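Local coordinates for protein neuraminidase (PDB 4K3Y) that is a neuraminidase-like beta-propeller protein of a bat influenza A virus, of undetermined function but related to sialic-acid-cleaving neuraminidases, at residues M268-N273 with G295-V300; Q110-S115 with V122-G127; I34-M39 with T343-L348. All coordinates share one frame; numbering follows the deposited sequence.

Contact 1 (M268-N273 with G295-V300); sequences MIEGSN and GTLFSV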
ATOM      1  N   MET C 268      -4.370 -34.448 -10.876  1.00 57.92           N
ATOM      2  CA  MET C 268      -3.388 -35.411 -11.336  1.00 54.34           C
ATOM      3  C   MET C 268      -2.432 -34.639 -12.245  1.00 69.80           C
ATOM      4  O   MET C 268      -2.838 -33.659 -12.890  1.00 62.21           O
ATOM      5  CB  MET C 268      -4.065 -36.534 -12.119  1.00 51.38           C
ATOM      6  CG  MET C 268      -4.949 -37.474 -11.286  1.00 55.66           C
ATOM      7  SD  MET C 268      -5.911 -38.606 -12.317  1.00 70.59           S
ATOM      8  CE  MET C 268      -6.723 -39.634 -11.076  1.00124.70           C
ATOM      9  N   ILE C 269      -1.169 -35.054 -12.293  1.00 64.19           N
ATOM     10  CA  ILE C 269      -0.245 -34.446 -13.241  1.00 61.94           C
ATOM     11  C   ILE C 269       0.211 -35.476 -14.263  1.00 68.09           C
ATOM     12  O   ILE C 269       0.806 -36.494 -13.894  1.00 67.04           O
ATOM     13  CB  ILE C 269       1.006 -33.849 -12.563  1.00 59.02           C
ATOM     14  CG1 ILE C 269       0.610 -32.825 -11.499  1.00 52.40           C
ATOM     15  CG2 ILE C 269       1.933 -33.221 -13.623  1.00 44.14           C
ATOM     16  CD1 ILE C 269       1.782 -32.315 -10.671  1.00 44.60           C
ATOM     17  N   GLU C 270      -0.061 -35.210 -15.539  1.00 60.24           N
ATOM     18  CA  GLU C 270       0.339 -36.124 -16.613  1.00 62.96           C
ATOM     19  C   GLU C 270       1.642 -35.691 -17.290  1.00 71.20           C
ATOM     20  O   GLU C 270       1.756 -34.571 -17.811  1.00 67.01           O
ATOM     21  CB  GLU C 270      -0.766 -36.251 -17.662  1.00 65.73           C
ATOM     22  CG  GLU C 270      -0.313 -36.905 -18.954  1.00 63.69           C
ATOM     23  CD  GLU C 270      -0.246 -38.418 -18.863  1.00 76.33           C
ATOM     24  OE1 GLU C 270      -0.360 -38.963 -17.744  1.00 72.54           O
ATOM     25  OE2 GLU C 270      -0.086 -39.066 -19.921  1.00 83.39           O
ATOM     26  N   GLY C 271       2.624 -36.583 -17.296  1.00 75.36           N
ATOM     27  CA  GLY C 271       3.917 -36.232 -17.843  1.00 78.17           C
ATOM     28  C   GLY C 271       4.723 -37.447 -18.231  1.00 93.66           C
ATOM     29  O   GLY C 271       4.194 -38.562 -18.330  1.00 94.68           O
ATOM     30  N   SER C 272       6.006 -37.214 -18.481  1.00 98.88           N
ATOM     31  CA  SER C 272       6.976 -38.289 -18.594  1.00 95.28           C
ATOM     32  C   SER C 272       6.901 -38.988 -17.254  1.00 99.41           C
ATOM     33  O   SER C 272       6.813 -40.222 -17.160  1.00 96.61           O
ATOM     34  CB  SER C 272       8.356 -37.683 -18.788  1.00 84.76           C
ATOM     35  OG  SER C 272       8.425 -36.422 -18.138  1.00 81.11           O
ATOM     36  N   ASN C 273       6.923 -38.157 -16.217  1.00 98.36           N
ATOM     37  CA  ASN C 273       6.620 -38.572 -14.861  1.00 89.86           C
ATOM     38  C   ASN C 273       5.251 -38.061 -14.499  1.00 83.40           C
ATOM     39  O   ASN C 273       4.935 -36.887 -14.714  1.00 87.44           O
ATOM     40  CB  ASN C 273       7.656 -38.023 -13.884  1.00 89.29           C
ATOM     41  CG  ASN C 273       8.872 -38.912 -13.778  1.00 96.40           C
ATOM     42  OD1 ASN C 273       8.956 -39.955 -14.443  1.00 94.66           O
ATOM     43  ND2 ASN C 273       9.825 -38.510 -12.943  1.00 92.50           N
ATOM     44  N   GLY C 295       5.994 -42.900 -16.244  1.00 81.66           N
ATOM     45  CA  GLY C 295       5.133 -43.035 -17.411  1.00 90.73           C
ATOM     46  C   GLY C 295       3.748 -42.401 -17.283  1.00 84.89           C
ATOM     47  O   GLY C 295       3.445 -41.730 -16.298  1.00 76.35           O
ATOM     48  N   THR C 296       2.906 -42.633 -18.288  1.00 89.06           N
ATOM     49  CA  THR C 296       1.591 -41.996 -18.406  1.00 83.46           C
ATOM     50  C   THR C 296       0.555 -42.533 -17.415  1.00 82.58           C
ATOM     51  O   THR C 296       0.639 -43.677 -16.967  1.00 76.33           O
ATOM     52  CB  THR C 296       1.026 -42.177 -19.835  1.00 77.77           C
ATOM     53  OG1 THR C 296      -0.265 -41.564 -19.928  1.00 72.57           O
ATOM     54  CG2 THR C 296       0.911 -43.675 -20.189  1.00 72.63           C
ATOM     55  N   LEU C 297      -0.433 -41.707 -17.085  1.00 77.56           N
ATOM     56  CA  LEU C 297      -1.516 -42.123 -16.204  1.00 79.34           C
ATOM     57  C   LEU C 297      -2.466 -43.060 -16.936  1.00 84.72           C
ATOM     58  O   LEU C 297      -3.364 -43.641 -16.324  1.00 80.44           O
ATOM     59  CB  LEU C 297      -2.302 -40.900 -15.726  1.00 84.34           C
ATOM     60  CG  LEU C 297      -1.552 -39.845 -14.907  1.00 80.85           C
ATOM     61  CD1 LEU C 297      -2.332 -38.532 -14.850  1.00 74.06           C
ATOM     62  CD2 LEU C 297      -1.262 -40.355 -13.504  1.00 76.22           C
ATOM     63  N   PHE C 298      -2.263 -43.206 -18.244  1.00 93.12           N
ATOM     64  CA  PHE C 298      -3.238 -43.875 -19.106  1.00 94.59           C
ATOM     65  C   PHE C 298      -2.736 -45.151 -19.790  1.00 91.85           C
ATOM     66  O   PHE C 298      -3.069 -45.428 -20.945  1.00 94.04           O
ATOM     67  CB  PHE C 298      -3.760 -42.870 -20.122  1.00 89.03           C
ATOM     68  CG  PHE C 298      -4.082 -41.543 -19.515  1.00 84.30           C
ATOM     69  CD1 PHE C 298      -5.106 -41.429 -18.577  1.00 76.45           C
ATOM     70  CD2 PHE C 298      -3.356 -40.413 -19.858  1.00 86.10           C
ATOM     71  CE1 PHE C 298      -5.410 -40.206 -17.998  1.00 67.47           C
ATOM     72  CE2 PHE C 298      -3.654 -39.178 -19.289  1.00 84.32           C
ATOM     73  CZ  PHE C 298      -4.685 -39.075 -18.355  1.00 75.90           C
ATOM     74  N   SER C 299      -1.917 -45.902 -19.060  1.00 84.76           N
ATOM     75  CA  SER C 299      -1.580 -47.278 -19.388  1.00 84.53           C
ATOM     76  C   SER C 299      -1.744 -48.081 -18.112  1.00 86.27           C
ATOM     77  O   SER C 299      -1.740 -47.524 -17.022  1.00 91.44           O
ATOM     78  CB  SER C 299      -0.140 -47.400 -19.865  1.00 90.13           C
ATOM     79  OG  SER C 299       0.356 -48.690 -19.546  1.00 88.70           O
ATOM     80  N   VAL C 300      -1.888 -49.391 -18.236  1.00 82.85           N
ATOM     81  CA  VAL C 300      -2.034 -50.233 -17.058  1.00 83.70           C
ATOM     82  C   VAL C 300      -0.665 -50.744 -16.637  1.00 85.47           C
ATOM     83  O   VAL C 300      -0.486 -51.297 -15.548  1.00 78.31           O
ATOM     84  CB  VAL C 300      -2.973 -51.402 -17.352  1.00 73.54           C
ATOM     85  CG1 VAL C 300      -4.307 -51.197 -16.657  1.00 55.07           C
ATOM     86  CG2 VAL C 300      -3.169 -51.525 -18.863  1.00 79.73           C
TER
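The carboxylate of E270 lies against the ring of F298 without stacking on it. Their planes are 44° apart, and E270 CD comes to 3.5 Å from F298 CE2 in an oblique approach. L297 CB sits over the centre of one ring face, 3.8 Å above the plane. The ring also meets F221, with the planes steeply inclined. The setting is one blade of the beta propeller. The turn between strands 268-269 and 273-279 faces the loop that follows strand 286-294, and an ST turn at T296 shapes that loop.

The carboxylate is gripped through both oxygens, each using its syn lone pair. OE1 of E270 accepts from the backbone N of L297 at 2.8 Å in a nearly straight bond, 167° at the hydrogen. OE2 of E270 accepts from T296 OG1 at 2.5 Å. These two bonds limit rotation of the group. The side chain of E270 reaches the loop because its CG is anti to the backbone N (chi1 166°) and it then bends at chi2. T296 OG1 has a second task: it accepts from F298 N at 3.1 Å, closing the ST turn. The same hydroxyl thus links the carboxylate to the loop backbone. S274 OG adds a weak hydrogen bond to E270 OE1.

L297 slides past E270 in the opposite direction, and its CD1 meets M268 CB at 3.8 Å. S274 and I276 of strand 273-279 also touch this leucine. At the other end of the contact the backbones meet directly: G295 N donates to S272 O at 2.9 Å.

Contact 2 (Q110-S115 with V122-G127); sequences QWTVLS and VSILYG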
ATOM      1  N   GLN C 110      -4.463  -7.772 -18.223  1.00 76.04           N
ATOM      2  CA  GLN C 110      -5.287  -7.662 -17.028  1.00 76.05           C
ATOM      3  C   GLN C 110      -5.741  -9.001 -16.415  1.00 73.18           C
ATOM      4  O   GLN C 110      -5.668 -10.071 -17.053  1.00 68.65           O
ATOM      5  CB  GLN C 110      -6.501  -6.781 -17.320  1.00 79.18           C
ATOM      6  CG  GLN C 110      -6.561  -5.534 -16.470  1.00 85.54           C
ATOM      7  CD  GLN C 110      -5.847  -4.373 -17.097  1.00 87.62           C
ATOM      8  OE1 GLN C 110      -5.666  -4.326 -18.312  1.00 82.90           O
ATOM      9  NE2 GLN C 110      -5.428  -3.425 -16.273  1.00 95.07           N
ATOM     10  N   TRP C 111      -6.203  -8.929 -15.166  1.00 53.29           N
ATOM     11  CA  TRP C 111      -6.882 -10.057 -14.539  1.00 51.67           C
ATOM     12  C   TRP C 111      -8.296 -10.264 -15.098  1.00 60.61           C
ATOM     13  O   TRP C 111      -9.136  -9.336 -15.091  1.00 67.01           O
ATOM     14  CB  TRP C 111      -6.982  -9.870 -13.020  1.00 49.91           C
ATOM     15  CG  TRP C 111      -5.709 -10.124 -12.320  1.00 62.59           C
ATOM     16  CD1 TRP C 111      -4.851  -9.191 -11.817  1.00 58.57           C
ATOM     17  CD2 TRP C 111      -5.127 -11.404 -12.035  1.00 65.24           C
ATOM     18  NE1 TRP C 111      -3.764  -9.809 -11.241  1.00 63.61           N
ATOM     19  CE2 TRP C 111      -3.911 -11.169 -11.356  1.00 67.15           C
ATOM     20  CE3 TRP C 111      -5.517 -12.723 -12.285  1.00 62.34           C
ATOM     21  CZ2 TRP C 111      -3.073 -12.209 -10.930  1.00 54.75           C
ATOM     22  CZ3 TRP C 111      -4.682 -13.760 -11.859  1.00 71.58           C
ATOM     23  CH2 TRP C 111      -3.477 -13.492 -11.192  1.00 64.11           C
ATOM     24  N   THR C 112      -8.548 -11.482 -15.578  1.00 61.71           N
ATOM     25  CA  THR C 112      -9.898 -11.942 -15.874  1.00 62.22           C
ATOM     26  C   THR C 112     -10.458 -12.705 -14.661  1.00 67.00           C
ATOM     27  O   THR C 112      -9.822 -13.623 -14.122  1.00 56.73           O
ATOM     28  CB  THR C 112      -9.917 -12.862 -17.095  1.00 60.11           C
ATOM     29  OG1 THR C 112      -9.287 -12.202 -18.207  1.00 67.64           O
ATOM     30  CG2 THR C 112     -11.350 -13.234 -17.439  1.00 51.55           C
ATOM     31  N   VAL C 113     -11.648 -12.317 -14.222  1.00 64.50           N
ATOM     32  CA  VAL C 113     -12.273 -12.972 -13.087  1.00 57.71           C
ATOM     33  C   VAL C 113     -13.684 -13.443 -13.434  1.00 67.94           C
ATOM     34  O   VAL C 113     -14.573 -12.626 -13.707  1.00 67.34           O
ATOM     35  CB  VAL C 113     -12.342 -12.025 -11.881  1.00 52.40           C
ATOM     36  CG1 VAL C 113     -13.131 -12.662 -10.740  1.00 45.56           C
ATOM     37  CG2 VAL C 113     -10.940 -11.641 -11.426  1.00 49.63           C
ATOM     38  N   LEU C 114     -13.893 -14.758 -13.436  1.00 68.23           N
ATOM     39  CA  LEU C 114     -15.244 -15.294 -13.593  1.00 63.54           C
ATOM     40  C   LEU C 114     -15.866 -15.527 -12.232  1.00 69.59           C
ATOM     41  O   LEU C 114     -15.329 -16.283 -11.425  1.00 65.95           O
ATOM     42  CB  LEU C 114     -15.252 -16.584 -14.399  1.00 51.72           C
ATOM     43  CG  LEU C 114     -14.724 -16.375 -15.814  1.00 67.52           C
ATOM     44  CD1 LEU C 114     -13.231 -16.696 -15.863  1.00 65.62           C
ATOM     45  CD2 LEU C 114     -15.507 -17.200 -16.820  1.00 68.06           C
ATOM     46  N   SER C 115     -16.995 -14.869 -11.984  1.00 70.66           N
ATOM     47  CA  SER C 115     -17.647 -14.931 -10.684  1.00 64.69           C
ATOM     48  C   SER C 115     -19.132 -15.281 -10.811  1.00 64.24           C
ATOM     49  O   SER C 115     -19.874 -14.618 -11.542  1.00 66.20           O
ATOM     50  CB  SER C 115     -17.462 -13.603  -9.938  1.00 70.71           C
ATOM     51  OG  SER C 115     -17.980 -13.677  -8.617  1.00 75.30           O
ATOM     52  N   VAL C 122     -22.976 -16.169 -14.551  1.00 62.77           N
ATOM     53  CA  VAL C 122     -21.575 -15.831 -14.393  1.00 69.11           C
ATOM     54  C   VAL C 122     -21.275 -14.452 -14.964  1.00 72.84           C
ATOM     55  O   VAL C 122     -21.518 -14.195 -16.139  1.00 72.61           O
ATOM     56  CB  VAL C 122     -20.673 -16.870 -15.054  1.00 69.42           C
ATOM     57  CG1 VAL C 122     -19.240 -16.353 -15.131  1.00 69.45           C
ATOM     58  CG2 VAL C 122     -20.751 -18.179 -14.279  1.00 69.72           C
ATOM     59  N   SER C 123     -20.755 -13.564 -14.126  1.00 70.95           N
ATOM     60  CA  SER C 123     -20.288 -12.273 -14.604  1.00 65.83           C
ATOM     61  C   SER C 123     -18.799 -12.383 -14.894  1.00 71.03           C
ATOM     62  O   SER C 123     -18.065 -13.061 -14.172  1.00 71.78           O
ATOM     63  CB  SER C 123     -20.595 -11.153 -13.597  1.00 61.05           C
ATOM     64  OG  SER C 123     -20.078 -11.429 -12.303  1.00 77.17           O
ATOM     65  N   ILE C 124     -18.356 -11.759 -15.978  1.00 74.35           N
ATOM     66  CA  ILE C 124     -16.927 -11.736 -16.295  1.00 68.99           C
ATOM     67  C   ILE C 124     -16.337 -10.338 -16.093  1.00 66.06           C
ATOM     68  O   ILE C 124     -16.824  -9.352 -16.660  1.00 67.15           O
ATOM     69  CB  ILE C 124     -16.639 -12.241 -17.725  1.00 56.14           C
ATOM     70  CG1 ILE C 124     -17.318 -13.601 -17.944  1.00 55.32           C
ATOM     71  CG2 ILE C 124     -15.131 -12.309 -17.970  1.00 53.29           C
ATOM     72  CD1 ILE C 124     -17.056 -14.221 -19.296  1.00 51.54           C
ATOM     73  N   LEU C 125     -15.298 -10.251 -15.265  1.00 68.37           N
ATOM     74  CA  LEU C 125     -14.624  -8.974 -15.045  1.00 68.90           C
ATOM     75  C   LEU C 125     -13.201  -8.978 -15.607  1.00 75.33           C
ATOM     76  O   LEU C 125     -12.422  -9.906 -15.361  1.00 78.72           O
ATOM     77  CB  LEU C 125     -14.640  -8.573 -13.567  1.00 55.80           C
ATOM     78  CG  LEU C 125     -16.018  -8.394 -12.926  1.00 65.47           C
ATOM     79  CD1 LEU C 125     -16.496  -9.720 -12.323  1.00 78.70           C
ATOM     80  CD2 LEU C 125     -16.002  -7.298 -11.885  1.00 48.54           C
ATOM     81  N   TYR C 126     -12.886  -7.940 -16.379  1.00 72.02           N
ATOM     82  CA  TYR C 126     -11.561  -7.762 -16.959  1.00 70.36           C
ATOM     83  C   TYR C 126     -11.022  -6.416 -16.482  1.00 75.28           C
ATOM     84  O   TYR C 126     -11.614  -5.375 -16.771  1.00 79.79           O
ATOM     85  CB  TYR C 126     -11.675  -7.785 -18.468  1.00 68.02           C
ATOM     86  CG  TYR C 126     -10.353  -7.893 -19.165  1.00 67.47           C
ATOM     87  CD1 TYR C 126      -9.686  -9.107 -19.227  1.00 50.51           C
ATOM     88  CD2 TYR C 126      -9.770  -6.783 -19.772  1.00 67.44           C
ATOM     89  CE1 TYR C 126      -8.472  -9.223 -19.880  1.00 65.25           C
ATOM     90  CE2 TYR C 126      -8.551  -6.883 -20.427  1.00 71.18           C
ATOM     91  CZ  TYR C 126      -7.900  -8.106 -20.478  1.00 78.64           C
ATOM     92  OH  TYR C 126      -6.682  -8.221 -21.122  1.00 75.11           O
ATOM     93  N   GLY C 127      -9.897  -6.425 -15.767  1.00 80.45           N
ATOM     94  CA  GLY C 127      -9.600  -5.316 -14.874  1.00 41.36           C
ATOM     95  C   GLY C 127     -10.691  -5.418 -13.830  1.00 96.11           C
ATOM     96  O   GLY C 127     -11.003  -6.530 -13.356  1.00103.43           O
TER
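Strands 111-115 and 122-126 run antiparallel, 165° between their directions, and form the central hairpin of a four-stranded propeller blade. V113 with L125 and S115 with S123 are hydrogen-bonded pairs; T112 with Y126 and L114 with I124 are non-hydrogen-bonded. V113 N reaches L125 O at 2.8 Å and L125 N returns to V113 O. Just past the end of strand 122-126, G127 N donates to W111 O.

T112, L114, I124 and Y126 share one face of the sheet. T112 CG2 lies beside I124 CG2 at 3.9 Å, and L114 CD2 beside I124 CD1, each pair pointing the same way. The Y126 ring is held from two directions. Q110 CB makes a CH-pi contact over one face, 3.8 Å from the ring centroid. T112 OG1 sits in the ring plane, at the edge, 3.3 Å from Y126 CD1. The phenol OH is hydrogen-bonded to D107, whose carboxylate also takes Q110 N. R329 of a second subunit packs on Y126, and a sugar of a glycan attached to the protein lies about 5 Å from the Y126 side chain.

V113, S115, S123 and L125 occupy the other face, where S115 OG bonds to V98 O. S123 OG lies between the backbone N and carbonyl carbon (chi1 55°), which turns it back to the partner strand. S115 O therefore accepts twice, from S123 N at 2.9 Å and S123 OG at 3.3 Å, from opposite faces of its carbonyl plane.

Contact 3 (I34-M39 with T343-L348); sequences IPDEQM and TTKAGL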
ATOM      1  N   ILE C  34      -5.198 -19.472  13.173  1.00 66.01           N
ATOM      2  CA  ILE C  34      -5.251 -18.236  12.393  1.00 65.25           C
ATOM      3  C   ILE C  34      -5.596 -17.048  13.291  1.00 65.86           C
ATOM      4  O   ILE C  34      -6.552 -17.122  14.078  1.00 63.19           O
ATOM      5  CB  ILE C  34      -6.323 -18.298  11.297  1.00 56.82           C
ATOM      6  CG1 ILE C  34      -6.068 -19.484  10.368  1.00 52.92           C
ATOM      7  CG2 ILE C  34      -6.357 -16.979  10.515  1.00 56.14           C
ATOM      8  CD1 ILE C  34      -7.050 -19.565   9.199  1.00 52.77           C
ATOM      9  N   PRO C  35      -4.817 -15.950  13.181  1.00 66.84           N
ATOM     10  CA  PRO C  35      -5.118 -14.681  13.866  1.00 66.30           C
ATOM     11  C   PRO C  35      -6.513 -14.134  13.528  1.00 70.29           C
ATOM     12  O   PRO C  35      -6.988 -14.280  12.391  1.00 75.98           O
ATOM     13  CB  PRO C  35      -4.031 -13.735  13.338  1.00 60.45           C
ATOM     14  CG  PRO C  35      -2.879 -14.629  13.038  1.00 48.58           C
ATOM     15  CD  PRO C  35      -3.510 -15.904  12.497  1.00 62.41           C
ATOM     16  N   ASP C  36      -7.154 -13.507  14.512  1.00 64.61           N
ATOM     17  CA  ASP C  36      -8.548 -13.094  14.374  1.00 73.09           C
ATOM     18  C   ASP C  36      -8.718 -11.918  13.404  1.00 77.54           C
ATOM     19  O   ASP C  36      -9.817 -11.685  12.881  1.00 70.42           O
ATOM     20  CB  ASP C  36      -9.148 -12.755  15.747  1.00 75.61           C
ATOM     21  CG  ASP C  36      -9.302 -13.981  16.648  1.00 88.16           C
ATOM     22  OD1 ASP C  36      -9.563 -15.086  16.118  1.00 92.39           O
ATOM     23  OD2 ASP C  36      -9.163 -13.840  17.888  1.00 93.74           O
ATOM     24  N   GLU C  37      -7.625 -11.195  13.153  1.00 76.82           N
ATOM     25  CA  GLU C  37      -7.664 -10.013  12.293  1.00 77.40           C
ATOM     26  C   GLU C  37      -7.742 -10.391  10.834  1.00 73.04           C
ATOM     27  O   GLU C  37      -7.963  -9.523   9.987  1.00 84.30           O
ATOM     28  CB  GLU C  37      -6.435  -9.122  12.491  1.00 86.22           C
ATOM     29  CG  GLU C  37      -6.027  -8.920  13.931  1.00 98.80           C
ATOM     30  CD  GLU C  37      -5.049  -9.976  14.390  1.00110.39           C
ATOM     31  OE1 GLU C  37      -4.218 -10.412  13.562  1.00113.91           O
ATOM     32  OE2 GLU C  37      -5.115 -10.376  15.569  1.00115.44           O
ATOM     33  N   GLN C  38      -7.535 -11.673  10.531  1.00 61.09           N
ATOM     34  CA  GLN C  38      -7.647 -12.127   9.146  1.00 54.88           C
ATOM     35  C   GLN C  38      -9.109 -12.273   8.732  1.00 54.92           C
ATOM     36  O   GLN C  38      -9.969 -12.683   9.531  1.00 58.38           O
ATOM     37  CB  GLN C  38      -6.885 -13.434   8.909  1.00 48.89           C
ATOM     38  CG  GLN C  38      -5.371 -13.301   8.915  1.00 65.36           C
ATOM     39  CD  GLN C  38      -4.660 -14.601   8.534  1.00 72.82           C
ATOM     40  OE1 GLN C  38      -5.210 -15.442   7.821  1.00 75.82           O
ATOM     41  NE2 GLN C  38      -3.437 -14.766   9.013  1.00 64.66           N
ATOM     42  N   MET C  39      -9.386 -11.893   7.492  1.00 47.81           N
ATOM     43  CA  MET C  39     -10.627 -12.258   6.833  1.00 58.93           C
ATOM     44  C   MET C  39     -10.743 -13.799   6.799  1.00 65.64           C
ATOM     45  O   MET C  39      -9.758 -14.506   6.511  1.00 66.09           O
ATOM     46  CB  MET C  39     -10.625 -11.696   5.403  1.00 64.28           C
ATOM     47  CG  MET C  39     -11.802 -12.124   4.548  1.00 65.01           C
ATOM     48  SD  MET C  39     -13.274 -11.175   4.949  1.00140.45           S
ATOM     49  CE  MET C  39     -13.077  -9.789   3.837  1.00 69.74           C
ATOM     50  N   THR C 343      -8.565 -23.257  12.312  1.00 53.32           N
ATOM     51  CA  THR C 343      -9.353 -22.632  13.373  1.00 55.91           C
ATOM     52  C   THR C 343      -8.753 -21.287  13.749  1.00 54.92           C
ATOM     53  O   THR C 343      -7.533 -21.148  13.784  1.00 61.44           O
ATOM     54  CB  THR C 343      -9.372 -23.536  14.623  1.00 54.78           C
ATOM     55  OG1 THR C 343      -9.665 -24.882  14.224  1.00 72.64           O
ATOM     56  CG2 THR C 343     -10.411 -23.077  15.617  1.00 52.14           C
ATOM     57  N   THR C 344      -9.598 -20.298  14.034  1.00 60.14           N
ATOM     58  CA  THR C 344      -9.095 -18.976  14.432  1.00 63.96           C
ATOM     59  C   THR C 344      -8.775 -18.976  15.908  1.00 63.41           C
ATOM     60  O   THR C 344      -9.144 -19.906  16.620  1.00 74.43           O
ATOM     61  CB  THR C 344     -10.069 -17.822  14.111  1.00 61.62           C
ATOM     62  OG1 THR C 344     -11.250 -17.927  14.923  1.00 68.58           O
ATOM     63  CG2 THR C 344     -10.433 -17.831  12.625  1.00 53.13           C
ATOM     64  N   LYS C 345      -8.080 -17.943  16.368  1.00 64.16           N
ATOM     65  CA  LYS C 345      -7.687 -17.881  17.769  1.00 70.35           C
ATOM     66  C   LYS C 345      -8.926 -17.871  18.671  1.00 63.45           C
ATOM     67  O   LYS C 345      -8.933 -18.468  19.757  1.00 69.09           O
ATOM     68  CB  LYS C 345      -6.796 -16.665  18.040  1.00 70.97           C
ATOM     69  CG  LYS C 345      -6.065 -16.755  19.358  1.00 77.48           C
ATOM     70  CD  LYS C 345      -5.685 -15.386  19.888  1.00 84.16           C
ATOM     71  CE  LYS C 345      -5.932 -15.319  21.387  1.00 90.51           C
ATOM     72  NZ  LYS C 345      -5.114 -14.275  22.060  1.00 90.13           N
ATOM     73  N   ALA C 346      -9.978 -17.222  18.183  1.00 52.99           N
ATOM     74  CA  ALA C 346     -11.265 -17.151  18.870  1.00 58.73           C
ATOM     75  C   ALA C 346     -11.980 -18.492  18.920  1.00 75.16           C
ATOM     76  O   ALA C 346     -12.820 -18.723  19.792  1.00 90.05           O
ATOM     77  CB  ALA C 346     -12.151 -16.134  18.193  1.00 51.20           C
ATOM     78  N   GLY C 347     -11.668 -19.367  17.969  1.00 80.15           N
ATOM     79  CA  GLY C 347     -12.299 -20.671  17.906  1.00 74.71           C
ATOM     80  C   GLY C 347     -13.160 -20.892  16.675  1.00 64.76           C
ATOM     81  O   GLY C 347     -13.626 -22.008  16.448  1.00 61.51           O
ATOM     82  N   LEU C 348     -13.376 -19.849  15.876  1.00 65.36           N
ATOM     83  CA  LEU C 348     -14.103 -20.027  14.613  1.00 71.74           C
ATOM     84  C   LEU C 348     -13.336 -20.963  13.681  1.00 70.24           C
ATOM     85  O   LEU C 348     -12.099 -20.908  13.609  1.00 61.72           O
ATOM     86  CB  LEU C 348     -14.341 -18.697  13.909  1.00 72.99           C
ATOM     87  CG  LEU C 348     -15.689 -18.047  14.209  1.00 79.57           C
ATOM     88  CD1 LEU C 348     -15.707 -17.437  15.599  1.00 92.09           C
ATOM     89  CD2 LEU C 348     -16.010 -16.988  13.181  1.00 75.19           C
TER
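I34 and T344 form a single backbone bridge between two loops at the rim of the beta propeller. One loop leads from strand 20-26 to strand 40-48. The other is the hairpin loop between strands 335-343 and 349-359. N-terminal strand 20-26 pairs with strand 349-359 and so completes the last blade. The contact lies where the chain leaves that blade for the next sheet, which begins with strand 40-48. Each loop contains a type I beta turn, P35 to Q38 and T344 to G347.

Two backbone hydrogen bonds make the bridge. I34 N donates to T343 O at 2.9 Å, and K345 N donates to I34 O, also at 2.9 Å. I34 thus uses both its N-H and its carbonyl on residues that flank T344. A CA-H...O contact adds to the bridge, with T344 CA 3.2 Å from I34 O. Within the hairpin loop, G347 N bonds to T344 O and closes the turn.

D36 supplies a side-chain hydrogen bond across the contact. Its CG is anti to the carbonyl carbon and beside the backbone N (chi1 -68°), which brings the carboxylate to the hairpin turn. OD1 accepts from A346 N at 3.0 Å through its syn lone pair.

Other contacts involve charge and packing. The side chains of D36 and K345 cross at about a right angle, and K345 NZ remains 5.8 Å from D36 OD2, so any attraction is probably long-range. T344 packs on L40 of strand 40-48. P35 and E37 touch Y62 and P90 of a third subunit, placing the loop at a subunit interface. Methyl and carboxylate also meet, with A346 CB 3.5 Å from D36 OD1.

In the fold
From the N terminus, the chain first passes 34-39, the opening half of contact 3. It then enters contact 2, a short loop closed between neighbouring strands 111-117 and 121-126 of one blade. Contact 1 follows in series, joining the turn after strand 268-269 to the loop after strand 286-294 in a later blade. Contact 3 closes last, at 343-348. Contacts 1 and 2 are both nested inside its long loop, and none cross. N-terminal strand 20-26 shares a sheet with C-terminal strands 335-343 and 349-359, and contact 3 ties their hairpin loop to the exit toward strand 40-48. Contacts 1 and 2 lie on opposite sides of the chain's centre, their own centres about 33 Å apart.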